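Long-range contacts in fluvirucin B1 DH domain from module 1 (Actinomadura vulgaris, PDB 6OBV), which probably removes water from the beta-hydroxyacyl intermediate made by the first module of the fluvirucin B1 polyketide synthase, leaving a double bond: residues L117-T122 against R130-H135; T102-L107 against W143-A148; E163-A168 against F207-L212; A170-V175 against R198-G203. All coordinates share one frame; numbering follows the deposited sequence.

Interaction 1. Residues L117-T122 against R130-H135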
# COMPACT_ATOMS: atom_id res chain seq x y z
N LEU A 117 3.75 7.91 6.70
CA LEU A 117 4.86 6.98 6.90
C LEU A 117 4.73 5.82 5.93
O LEU A 117 3.63 5.35 5.68
CB LEU A 117 4.88 6.43 8.33
CG LEU A 117 5.08 7.38 9.50
CD1 LEU A 117 5.14 6.56 10.81
CD2 LEU A 117 6.34 8.19 9.30
N GLN A 118 5.86 5.34 5.40
CA GLN A 118 5.86 4.10 4.63
C GLN A 118 7.10 3.29 4.97
O GLN A 118 8.22 3.80 4.89
CB GLN A 118 5.83 4.36 3.11
CG GLN A 118 4.47 4.25 2.49
CD GLN A 118 4.54 4.13 0.97
OE1 GLN A 118 5.38 3.41 0.43
NE2 GLN A 118 3.65 4.83 0.29
N VAL A 119 6.89 2.02 5.31
CA VAL A 119 7.95 1.09 5.64
C VAL A 119 7.95 0.01 4.57
O VAL A 119 7.00 -0.77 4.46
CB VAL A 119 7.76 0.47 7.04
CG1 VAL A 119 8.96 -0.39 7.38
CG2 VAL A 119 7.56 1.56 8.12
N ALA A 120 9.00 -0.02 3.75
CA ALA A 120 9.08 -0.97 2.65
C ALA A 120 10.02 -2.11 3.03
O ALA A 120 11.10 -1.88 3.58
CB ALA A 120 9.56 -0.27 1.38
N VAL A 121 9.58 -3.34 2.75
CA VAL A 121 10.33 -4.56 3.08
C VAL A 121 10.43 -5.40 1.81
O VAL A 121 9.42 -5.67 1.15
CB VAL A 121 9.65 -5.35 4.20
CG1 VAL A 121 10.39 -6.64 4.47
CG2 VAL A 121 9.56 -4.52 5.48
N THR A 122 11.65 -5.82 1.46
CA THR A 122 11.81 -6.58 0.23
C THR A 122 11.47 -8.06 0.44
O THR A 122 11.26 -8.53 1.56
CB THR A 122 13.24 -6.47 -0.30
OG1 THR A 122 14.15 -7.02 0.66
CG2 THR A 122 13.63 -4.99 -0.59
N ARG A 130 16.02 -9.66 4.60
CA ARG A 130 15.15 -8.71 3.91
C ARG A 130 15.69 -7.30 4.10
O ARG A 130 16.20 -6.95 5.17
CB ARG A 130 13.72 -8.76 4.44
CG ARG A 130 13.01 -10.08 4.23
CD ARG A 130 11.58 -9.97 4.72
NE ARG A 130 10.81 -11.22 4.64
CZ ARG A 130 9.94 -11.49 3.67
NH1 ARG A 130 9.75 -10.63 2.67
NH2 ARG A 130 9.27 -12.63 3.69
N GLU A 131 15.59 -6.49 3.04
CA GLU A 131 15.94 -5.08 3.12
C GLU A 131 14.71 -4.30 3.57
O GLU A 131 13.58 -4.63 3.20
CB GLU A 131 16.44 -4.55 1.78
CG GLU A 131 17.86 -4.90 1.45
CD GLU A 131 18.00 -6.37 1.03
OE1 GLU A 131 17.39 -6.77 0.01
OE2 GLU A 131 18.72 -7.12 1.74
N VAL A 132 14.94 -3.30 4.41
CA VAL A 132 13.88 -2.47 4.95
C VAL A 132 14.30 -1.03 4.77
O VAL A 132 15.49 -0.71 4.75
CB VAL A 132 13.57 -2.80 6.43
CG1 VAL A 132 14.77 -2.49 7.30
CG2 VAL A 132 12.30 -2.07 6.92
N ALA A 133 13.31 -0.16 4.56
CA ALA A 133 13.51 1.27 4.37
C ALA A 133 12.31 1.98 4.96
O ALA A 133 11.20 1.46 4.91
CB ALA A 133 13.70 1.62 2.88
N VAL A 134 12.53 3.16 5.56
CA VAL A 134 11.43 4.00 6.06
C VAL A 134 11.46 5.32 5.30
O VAL A 134 12.49 6.01 5.27
CB VAL A 134 11.53 4.26 7.58
CG1 VAL A 134 10.30 5.04 8.07
CG2 VAL A 134 11.62 2.96 8.36
N HIS A 135 10.34 5.66 4.66
CA HIS A 135 10.12 6.93 3.97
C HIS A 135 9.04 7.74 4.68
O HIS A 135 8.17 7.20 5.36
CB HIS A 135 9.69 6.69 2.51
CG HIS A 135 10.77 6.09 1.66
ND1 HIS A 135 11.09 4.75 1.70
CD2 HIS A 135 11.62 6.65 0.77
CE1 HIS A 135 12.08 4.51 0.85
NE2 HIS A 135 12.42 5.65 0.28
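R130 opens strand 130-137 by reaching across to the end of its hairpin partner: its chain is extended from CG to NE, and NH1 donates to the carbonyl O of T122 at 2.8 Å while the CD methylene rests on CG1 of V121, 3.5 Å away. E131 bonds to T122 through its backbone alone. Its carbonyl O takes the backbone N-H of T122, and its own N-H goes to T122 OG1 at 2.8 Å; chi1 of T122, 62°, sets that hydroxyl between its backbone N and carbonyl carbon, facing the neighbouring strand. V132 shares a face with V119, V121 and V134, which pack on helix 79-92, and itself touches L151; its CG2 lies 3.8 Å from V119 CG1 and 3.9 Å from V121 CG2. A133 forms a hydrogen-bonded antiparallel pair with A120 (A120 N to A133 O, 2.9 Å). V134, beside V119 in a non-hydrogen-bonded pair, presses on F82 of the helix. H135 closes the register in a second hydrogen-bonded pair, its N-H meeting Q118 O almost straight, at 172°. H135 and Q118 lie on the face turned to the second subunit, where Q118 NE2 donates to E45 O of that subunit and both residues pack on its P47. The hairpin thus has a valine face against the helix and a more polar one at the dimer contact, with added side-chain bonds at its turn end.

Interaction 2. Residues T102-L107 against W143-A148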
# COMPACT_ATOMS: atom_id res chain seq x y z
N THR A 102 20.59 2.15 9.51
CA THR A 102 21.28 3.44 9.50
C THR A 102 20.24 4.54 9.35
O THR A 102 19.35 4.43 8.50
CB THR A 102 22.32 3.54 8.38
OG1 THR A 102 23.21 2.42 8.43
CG2 THR A 102 23.15 4.80 8.53
N LEU A 103 20.34 5.58 10.19
CA LEU A 103 19.52 6.76 10.00
C LEU A 103 20.19 7.65 8.97
O LEU A 103 21.37 7.98 9.09
CB LEU A 103 19.32 7.51 11.32
CG LEU A 103 18.50 6.85 12.45
CD1 LEU A 103 17.29 6.00 11.94
CD2 LEU A 103 19.35 6.06 13.42
N GLU A 104 19.45 8.01 7.93
CA GLU A 104 20.03 8.75 6.81
C GLU A 104 19.71 10.23 6.85
O GLU A 104 20.62 11.06 6.73
CB GLU A 104 19.52 8.15 5.49
CG GLU A 104 19.57 6.64 5.48
CD GLU A 104 19.47 6.09 4.08
OE1 GLU A 104 18.87 6.77 3.23
OE2 GLU A 104 20.01 4.99 3.84
N ALA A 105 18.44 10.58 7.02
CA ALA A 105 18.01 11.97 7.01
C ALA A 105 17.10 12.18 8.21
O ALA A 105 16.15 11.41 8.42
CB ALA A 105 17.27 12.35 5.70
N PRO A 106 17.36 13.20 9.03
CA PRO A 106 16.43 13.51 10.11
C PRO A 106 15.05 13.80 9.56
O PRO A 106 14.89 14.25 8.42
CB PRO A 106 17.06 14.74 10.77
CG PRO A 106 18.13 15.20 9.82
CD PRO A 106 18.57 14.02 9.06
N LEU A 107 14.04 13.47 10.37
CA LEU A 107 12.63 13.74 10.07
C LEU A 107 12.18 14.84 11.02
O LEU A 107 12.03 14.60 12.22
CB LEU A 107 11.77 12.49 10.24
CG LEU A 107 10.25 12.69 10.29
CD1 LEU A 107 9.72 13.47 9.06
CD2 LEU A 107 9.55 11.36 10.44
N TRP A 143 8.53 12.18 -0.99
CA TRP A 143 9.02 11.25 0.02
C TRP A 143 10.52 11.43 0.24
O TRP A 143 11.29 11.66 -0.71
CB TRP A 143 8.75 9.81 -0.41
CG TRP A 143 7.31 9.42 -0.50
CD1 TRP A 143 6.55 9.41 -1.63
CD2 TRP A 143 6.47 8.97 0.56
NE1 TRP A 143 5.28 8.97 -1.33
CE2 TRP A 143 5.21 8.70 0.01
CE3 TRP A 143 6.66 8.77 1.93
CZ2 TRP A 143 4.14 8.25 0.77
CZ3 TRP A 143 5.60 8.31 2.69
CH2 TRP A 143 4.35 8.05 2.11
N THR A 144 10.92 11.32 1.50
CA THR A 144 12.32 11.32 1.90
C THR A 144 12.59 10.01 2.61
O THR A 144 11.81 9.60 3.47
CB THR A 144 12.63 12.50 2.82
OG1 THR A 144 12.36 13.71 2.13
CG2 THR A 144 14.11 12.48 3.29
N ARG A 145 13.69 9.34 2.24
CA ARG A 145 14.12 8.16 2.96
C ARG A 145 14.87 8.56 4.22
O ARG A 145 15.83 9.33 4.17
CB ARG A 145 15.00 7.28 2.07
CG ARG A 145 15.05 5.84 2.57
CD ARG A 145 15.84 4.93 1.66
NE ARG A 145 17.24 5.32 1.56
CZ ARG A 145 18.16 4.59 0.95
NH1 ARG A 145 17.84 3.43 0.40
NH2 ARG A 145 19.41 5.02 0.90
N HIS A 146 14.42 8.05 5.37
CA HIS A 146 15.01 8.42 6.65
C HIS A 146 15.83 7.31 7.28
O HIS A 146 16.62 7.58 8.18
CB HIS A 146 13.90 8.84 7.63
CG HIS A 146 13.21 10.11 7.23
ND1 HIS A 146 13.81 11.35 7.33
CD2 HIS A 146 11.98 10.34 6.70
CE1 HIS A 146 12.98 12.28 6.90
NE2 HIS A 146 11.86 11.69 6.51
N ALA A 147 15.67 6.07 6.83
CA ALA A 147 16.26 4.92 7.51
C ALA A 147 16.30 3.78 6.51
O ALA A 147 15.36 3.60 5.73
CB ALA A 147 15.45 4.52 8.75
N ALA A 148 17.39 3.04 6.52
CA ALA A 148 17.52 1.89 5.64
C ALA A 148 18.34 0.85 6.36
O ALA A 148 19.30 1.18 7.05
CB ALA A 148 18.19 2.25 4.31
O HOH W 1 21.79 0.62 6.08
O HOH W 2 16.82 9.52 10.24
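Strands 97-103 and 144-152 run antiparallel through T102 and A148, joined by the bonds T102 N to A148 O and A148 N to T102 O, and the pairing continues to E104 N, which reaches H146 O at 2.9 Å from above the carbonyl plane. L103 and A147 form the non-hydrogen-bonded pair between these bonds; CD1 of L103 touches CB of A147, and both side chains also pack on F82 of helix 79-92. Beyond them E104 crosses R145 in a salt bridge, OE1 to NE 2.7 Å, with carboxylate and guanidinium planes 75° apart. OE1 is approached from above the carboxylate plane, and NH2 adds only a weak bond to the same oxygen. The bend of R145 at chi3, 63°, brings its guanidinium over to E104. H146 and A147 both face V134 on the adjacent strand 130-137, a classic beta bulge, within the antiparallel sheet of the dehydratase's hot-dog fold. From this bulge the H146 imidazole turns to the loop that follows strand 97-103. Its ND1 donates to A105 O at 2.6 Å, with the oxygen in the ring plane, and P106 O lies near the same edge, 3.1 Å from CE1. L107 covers one face with CB, a CH-pi contact 3.7 Å from the ring centroid, and L107 CD1 reaches toward NE2. A water bridges A105 O and H146 O, donating to both, so that A105 O receives a ring N-H and a water hydrogen together.

Interaction 3. Residues E163-A168 against F207-L212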
# COMPACT_ATOMS: atom_id res chain seq x y z
N GLU A 163 20.97 -11.46 38.33
CA GLU A 163 20.25 -10.41 39.04
C GLU A 163 20.60 -10.42 40.52
O GLU A 163 20.03 -11.18 41.31
CB GLU A 163 18.75 -10.54 38.84
CG GLU A 163 17.99 -9.20 38.90
CD GLU A 163 16.49 -9.37 39.12
OE1 GLU A 163 15.83 -9.97 38.24
OE2 GLU A 163 15.97 -8.91 40.17
N GLN A 164 21.55 -9.57 40.89
CA GLN A 164 21.29 -8.58 41.91
C GLN A 164 20.98 -7.31 41.12
O GLN A 164 21.67 -7.01 40.15
CB GLN A 164 22.46 -8.35 42.87
CG GLN A 164 23.22 -9.58 43.26
CD GLN A 164 24.61 -9.27 43.79
OE1 GLN A 164 25.57 -9.98 43.50
NE2 GLN A 164 24.71 -8.20 44.58
N TRP A 165 19.89 -6.63 41.48
CA TRP A 165 19.62 -5.35 40.84
C TRP A 165 19.59 -4.26 41.91
O TRP A 165 18.75 -4.31 42.81
CB TRP A 165 18.32 -5.33 40.05
CG TRP A 165 18.22 -4.06 39.26
CD1 TRP A 165 17.49 -2.96 39.58
CD2 TRP A 165 18.91 -3.76 38.05
NE1 TRP A 165 17.66 -1.98 38.62
CE2 TRP A 165 18.54 -2.44 37.68
CE3 TRP A 165 19.81 -4.46 37.24
CZ2 TRP A 165 19.03 -1.83 36.52
CZ3 TRP A 165 20.30 -3.85 36.11
CH2 TRP A 165 19.90 -2.54 35.75
N PRO A 166 20.49 -3.27 41.84
CA PRO A 166 21.49 -3.16 40.76
C PRO A 166 22.68 -4.10 40.99
O PRO A 166 22.85 -4.58 42.11
CB PRO A 166 21.91 -1.69 40.82
CG PRO A 166 21.77 -1.35 42.29
CD PRO A 166 20.62 -2.18 42.82
N PRO A 167 23.46 -4.38 39.95
CA PRO A 167 24.56 -5.34 40.09
C PRO A 167 25.53 -4.95 41.19
O PRO A 167 25.65 -3.77 41.55
CB PRO A 167 25.24 -5.30 38.72
CG PRO A 167 24.13 -4.96 37.80
CD PRO A 167 23.24 -4.01 38.54
N ALA A 168 26.22 -5.95 41.73
CA ALA A 168 27.23 -5.68 42.75
C ALA A 168 28.31 -4.76 42.19
O ALA A 168 28.61 -4.77 40.99
CB ALA A 168 27.84 -6.99 43.26
N PHE A 207 24.06 1.37 34.61
CA PHE A 207 22.79 0.72 34.84
C PHE A 207 21.75 1.79 35.09
O PHE A 207 22.03 2.79 35.76
CB PHE A 207 22.90 -0.22 36.02
CG PHE A 207 23.96 -1.26 35.86
CD1 PHE A 207 23.70 -2.44 35.16
CD2 PHE A 207 25.22 -1.07 36.40
CE1 PHE A 207 24.69 -3.40 34.98
CE2 PHE A 207 26.22 -2.03 36.24
CZ PHE A 207 25.95 -3.20 35.53
N ALA A 208 20.55 1.60 34.56
CA ALA A 208 19.52 2.63 34.63
C ALA A 208 18.17 1.98 34.85
O ALA A 208 17.93 0.82 34.49
CB ALA A 208 19.47 3.48 33.36
N GLU A 209 17.28 2.74 35.47
CA GLU A 209 15.86 2.43 35.46
C GLU A 209 15.15 3.60 34.81
O GLU A 209 15.43 4.76 35.14
CB GLU A 209 15.32 2.18 36.86
CG GLU A 209 15.97 1.01 37.54
CD GLU A 209 15.39 0.73 38.92
OE1 GLU A 209 14.59 1.56 39.42
OE2 GLU A 209 15.74 -0.32 39.51
N VAL A 210 14.25 3.29 33.87
CA VAL A 210 13.60 4.27 33.01
C VAL A 210 12.10 3.96 32.98
O VAL A 210 11.72 2.79 32.84
CB VAL A 210 14.18 4.23 31.58
CG1 VAL A 210 13.62 5.35 30.76
CG2 VAL A 210 15.68 4.28 31.62
N GLU A 211 11.26 4.99 33.14
CA GLU A 211 9.81 4.81 33.21
C GLU A 211 9.11 5.86 32.37
O GLU A 211 9.49 7.04 32.39
CB GLU A 211 9.28 4.91 34.65
CG GLU A 211 10.09 4.17 35.73
CD GLU A 211 9.84 4.71 37.14
OE1 GLU A 211 8.84 5.44 37.33
OE2 GLU A 211 10.64 4.41 38.05
N LEU A 212 8.06 5.45 31.65
CA LEU A 212 7.24 6.39 30.90
C LEU A 212 6.38 7.23 31.85
O LEU A 212 5.96 6.76 32.91
CB LEU A 212 6.33 5.67 29.92
CG LEU A 212 6.98 4.87 28.80
CD1 LEU A 212 5.90 4.14 28.03
CD2 LEU A 212 7.72 5.83 27.90
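This is a loop-on-strand contact: W165 and P167, from the irregular segment between strands 144-152 and 171-173, lie against the middle of strand 205-211, and what holds them is aromatic packing plus one hydrogen bond. The indole NE1 of W165 donates to OE2 of E209 at 2.7 Å, on the oxygen's anti lone pair. Ring and carboxylate are nearly coplanar, 9° apart, but the bond is bent, with an angle of 135° at the hydrogen. The second carboxylate oxygen, OE1, is engaged by R198 in a salt bridge, so E209 links the loop's indole to the adjoining strand 196-202. The W165 chi1 of -171° sends the indole down onto the strand, across its direction, so that CZ2 comes 3.5 Å from A208 O at the ring's edge. Strand 205-211, its neighbour 196-202 and the outermost strand 171-173 belong to the second half of the double hot-dog architecture known for polyketide synthase dehydratases, and the loop folds over F207. There P167, which follows the cis peptide between W165 and P166, lays its CG over one face of the F207 ring, 3.5 Å from the centroid, as a CH-pi contact. The six-membered ring of W165 stands almost perpendicular to F207, and its CH2 touches F207 CB at 3.8 Å. R266 adds a cation-pi contact to W165, W200 meets the indole edge-to-face, and H268 stacks on F207.

Interaction 4. Residues A170-V175 against R198-G203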
# COMPACT_ATOMS: atom_id res chain seq x y z
N ALA A 170 28.05 -1.59 41.77
CA ALA A 170 27.50 -0.41 41.09
C ALA A 170 27.23 0.70 42.09
O ALA A 170 26.62 0.47 43.14
CB ALA A 170 26.22 -0.76 40.33
N ALA A 171 27.68 1.91 41.77
CA ALA A 171 27.56 3.06 42.65
C ALA A 171 26.42 3.95 42.17
O ALA A 171 26.36 4.28 40.98
CB ALA A 171 28.86 3.87 42.69
N ALA A 172 25.53 4.33 43.08
CA ALA A 172 24.41 5.19 42.73
C ALA A 172 24.92 6.56 42.29
O ALA A 172 25.96 7.04 42.74
CB ALA A 172 23.45 5.35 43.91
N VAL A 173 24.16 7.19 41.40
CA VAL A 173 24.49 8.49 40.83
C VAL A 173 23.31 9.43 41.06
O VAL A 173 22.16 9.04 40.83
CB VAL A 173 24.81 8.37 39.33
CG1 VAL A 173 24.91 9.76 38.69
CG2 VAL A 173 26.08 7.57 39.14
N ASP A 174 23.60 10.65 41.51
CA ASP A 174 22.58 11.69 41.57
C ASP A 174 22.26 12.17 40.16
O ASP A 174 23.11 12.78 39.50
CB ASP A 174 23.05 12.86 42.44
CG ASP A 174 21.94 13.85 42.76
OD1 ASP A 174 20.86 13.75 42.13
OD2 ASP A 174 22.13 14.71 43.65
N VAL A 175 21.05 11.88 39.68
CA VAL A 175 20.62 12.36 38.37
C VAL A 175 19.57 13.46 38.49
O VAL A 175 18.83 13.72 37.56
CB VAL A 175 20.12 11.20 37.47
CG1 VAL A 175 21.21 10.17 37.25
CG2 VAL A 175 18.89 10.54 38.06
N ARG A 198 16.66 6.53 37.76
CA ARG A 198 17.75 6.13 38.63
C ARG A 198 18.86 5.54 37.78
O ARG A 198 18.61 4.93 36.74
CB ARG A 198 17.30 5.10 39.68
CG ARG A 198 16.55 5.69 40.85
CD ARG A 198 15.60 4.66 41.45
NE ARG A 198 14.80 4.04 40.40
CZ ARG A 198 13.55 4.40 40.08
NH1 ARG A 198 12.94 5.38 40.75
NH2 ARG A 198 12.93 3.76 39.08
N ALA A 199 20.10 5.70 38.25
CA ALA A 199 21.26 5.21 37.52
C ALA A 199 22.40 4.88 38.47
O ALA A 199 22.58 5.53 39.50
CB ALA A 199 21.73 6.24 36.49
N TRP A 200 23.17 3.84 38.10
CA TRP A 200 24.36 3.42 38.82
C TRP A 200 25.51 3.24 37.83
O TRP A 200 25.30 2.92 36.65
CB TRP A 200 24.15 2.10 39.57
CG TRP A 200 22.96 2.02 40.51
CD1 TRP A 200 22.99 2.05 41.88
CD2 TRP A 200 21.58 1.87 40.15
NE1 TRP A 200 21.71 1.93 42.39
CE2 TRP A 200 20.83 1.82 41.35
CE3 TRP A 200 20.90 1.77 38.93
CZ2 TRP A 200 19.44 1.68 41.36
CZ3 TRP A 200 19.52 1.63 38.94
CH2 TRP A 200 18.81 1.58 40.15
N ILE A 201 26.74 3.42 38.31
CA ILE A 201 27.93 3.29 37.47
C ILE A 201 28.86 2.25 38.07
O ILE A 201 29.07 2.23 39.29
CB ILE A 201 28.64 4.64 37.30
CG1 ILE A 201 27.81 5.55 36.39
CG2 ILE A 201 29.99 4.44 36.66
CD1 ILE A 201 28.33 6.97 36.34
N ARG A 202 29.39 1.38 37.21
CA ARG A 202 30.39 0.39 37.62
C ARG A 202 31.42 0.29 36.51
O ARG A 202 31.10 -0.17 35.40
CB ARG A 202 29.76 -0.98 37.89
CG ARG A 202 30.82 -2.03 38.34
CD ARG A 202 30.23 -3.41 38.54
NE ARG A 202 29.63 -3.94 37.31
CZ ARG A 202 29.04 -5.13 37.25
NH1 ARG A 202 28.97 -5.88 38.34
NH2 ARG A 202 28.51 -5.55 36.11
N GLY A 203 32.66 0.69 36.80
CA GLY A 203 33.66 0.76 35.73
C GLY A 203 33.14 1.64 34.61
O GLY A 203 32.56 2.71 34.85
O HOH W 3 20.06 7.66 40.64
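The carbonyl O of A171 is met by two groups of the neighbouring strand: the I201 N-H, a hydrogen bond of 2.8 Å from I201 N to A171 O, and the CA-H of W200, with W200 CA 3.1 Å from A171 O. The reciprocal bond, A171 N to I201 O, is nearly straight at 176° and completes a hydrogen-bonded antiparallel pair. Further along, V173 N donates to A199 O at 3.0 Å in a more bent bond. A water then spans the widening end, donating to V173 O and accepting from the N-H of A199. Next to I201, W200 turns to the side of A170 and A172. Its CB sits 3.6 Å from CB of A170, and its CD1 passes 3.5 Å from CA of A172; chi1 of -53° sets the indole opposite its own carbonyl carbon and brings CD1 obliquely against the A172 backbone. On the other face V173 and I201 join through methyls, CG2 to CD1 at 3.6 Å, while CG1 of V175 reaches CB of A199; both A199 and I201 also pack on L239 of helix 238-241. The guanidinium of R202 points elsewhere, to A168 O and E205. The strand axes, 136° apart, diverge strongly from a flat antiparallel alignment. The pair is a short outermost strand, 171-173, added beside strand 196-202 at the margin of the antiparallel sheet in the second hot-dog half of the dehydratase.

In the fold
From the N terminus, strand 97-103 leads into the loop that interaction 2 will close when strand 144-152 returns beside it. Nested within that loop, interaction 1 forms the hairpin of strands 115-121 and 130-137, and the two contacts touch through the neighbouring strands 130-137 and 144-152. The chain then crosses to the opposite side of its centre. The segment 163-168 opens the loop of interaction 3, and interaction 4 is nested inside it, joining 170-175 to 198-203 before the chain reaches 207-212. These two meet through the neighbouring strands 196-202 and 205-211, where R198 also forms a salt bridge with E211. Interactions 1 and 3 lie with centres about 34 Å apart, one in each half of the fold.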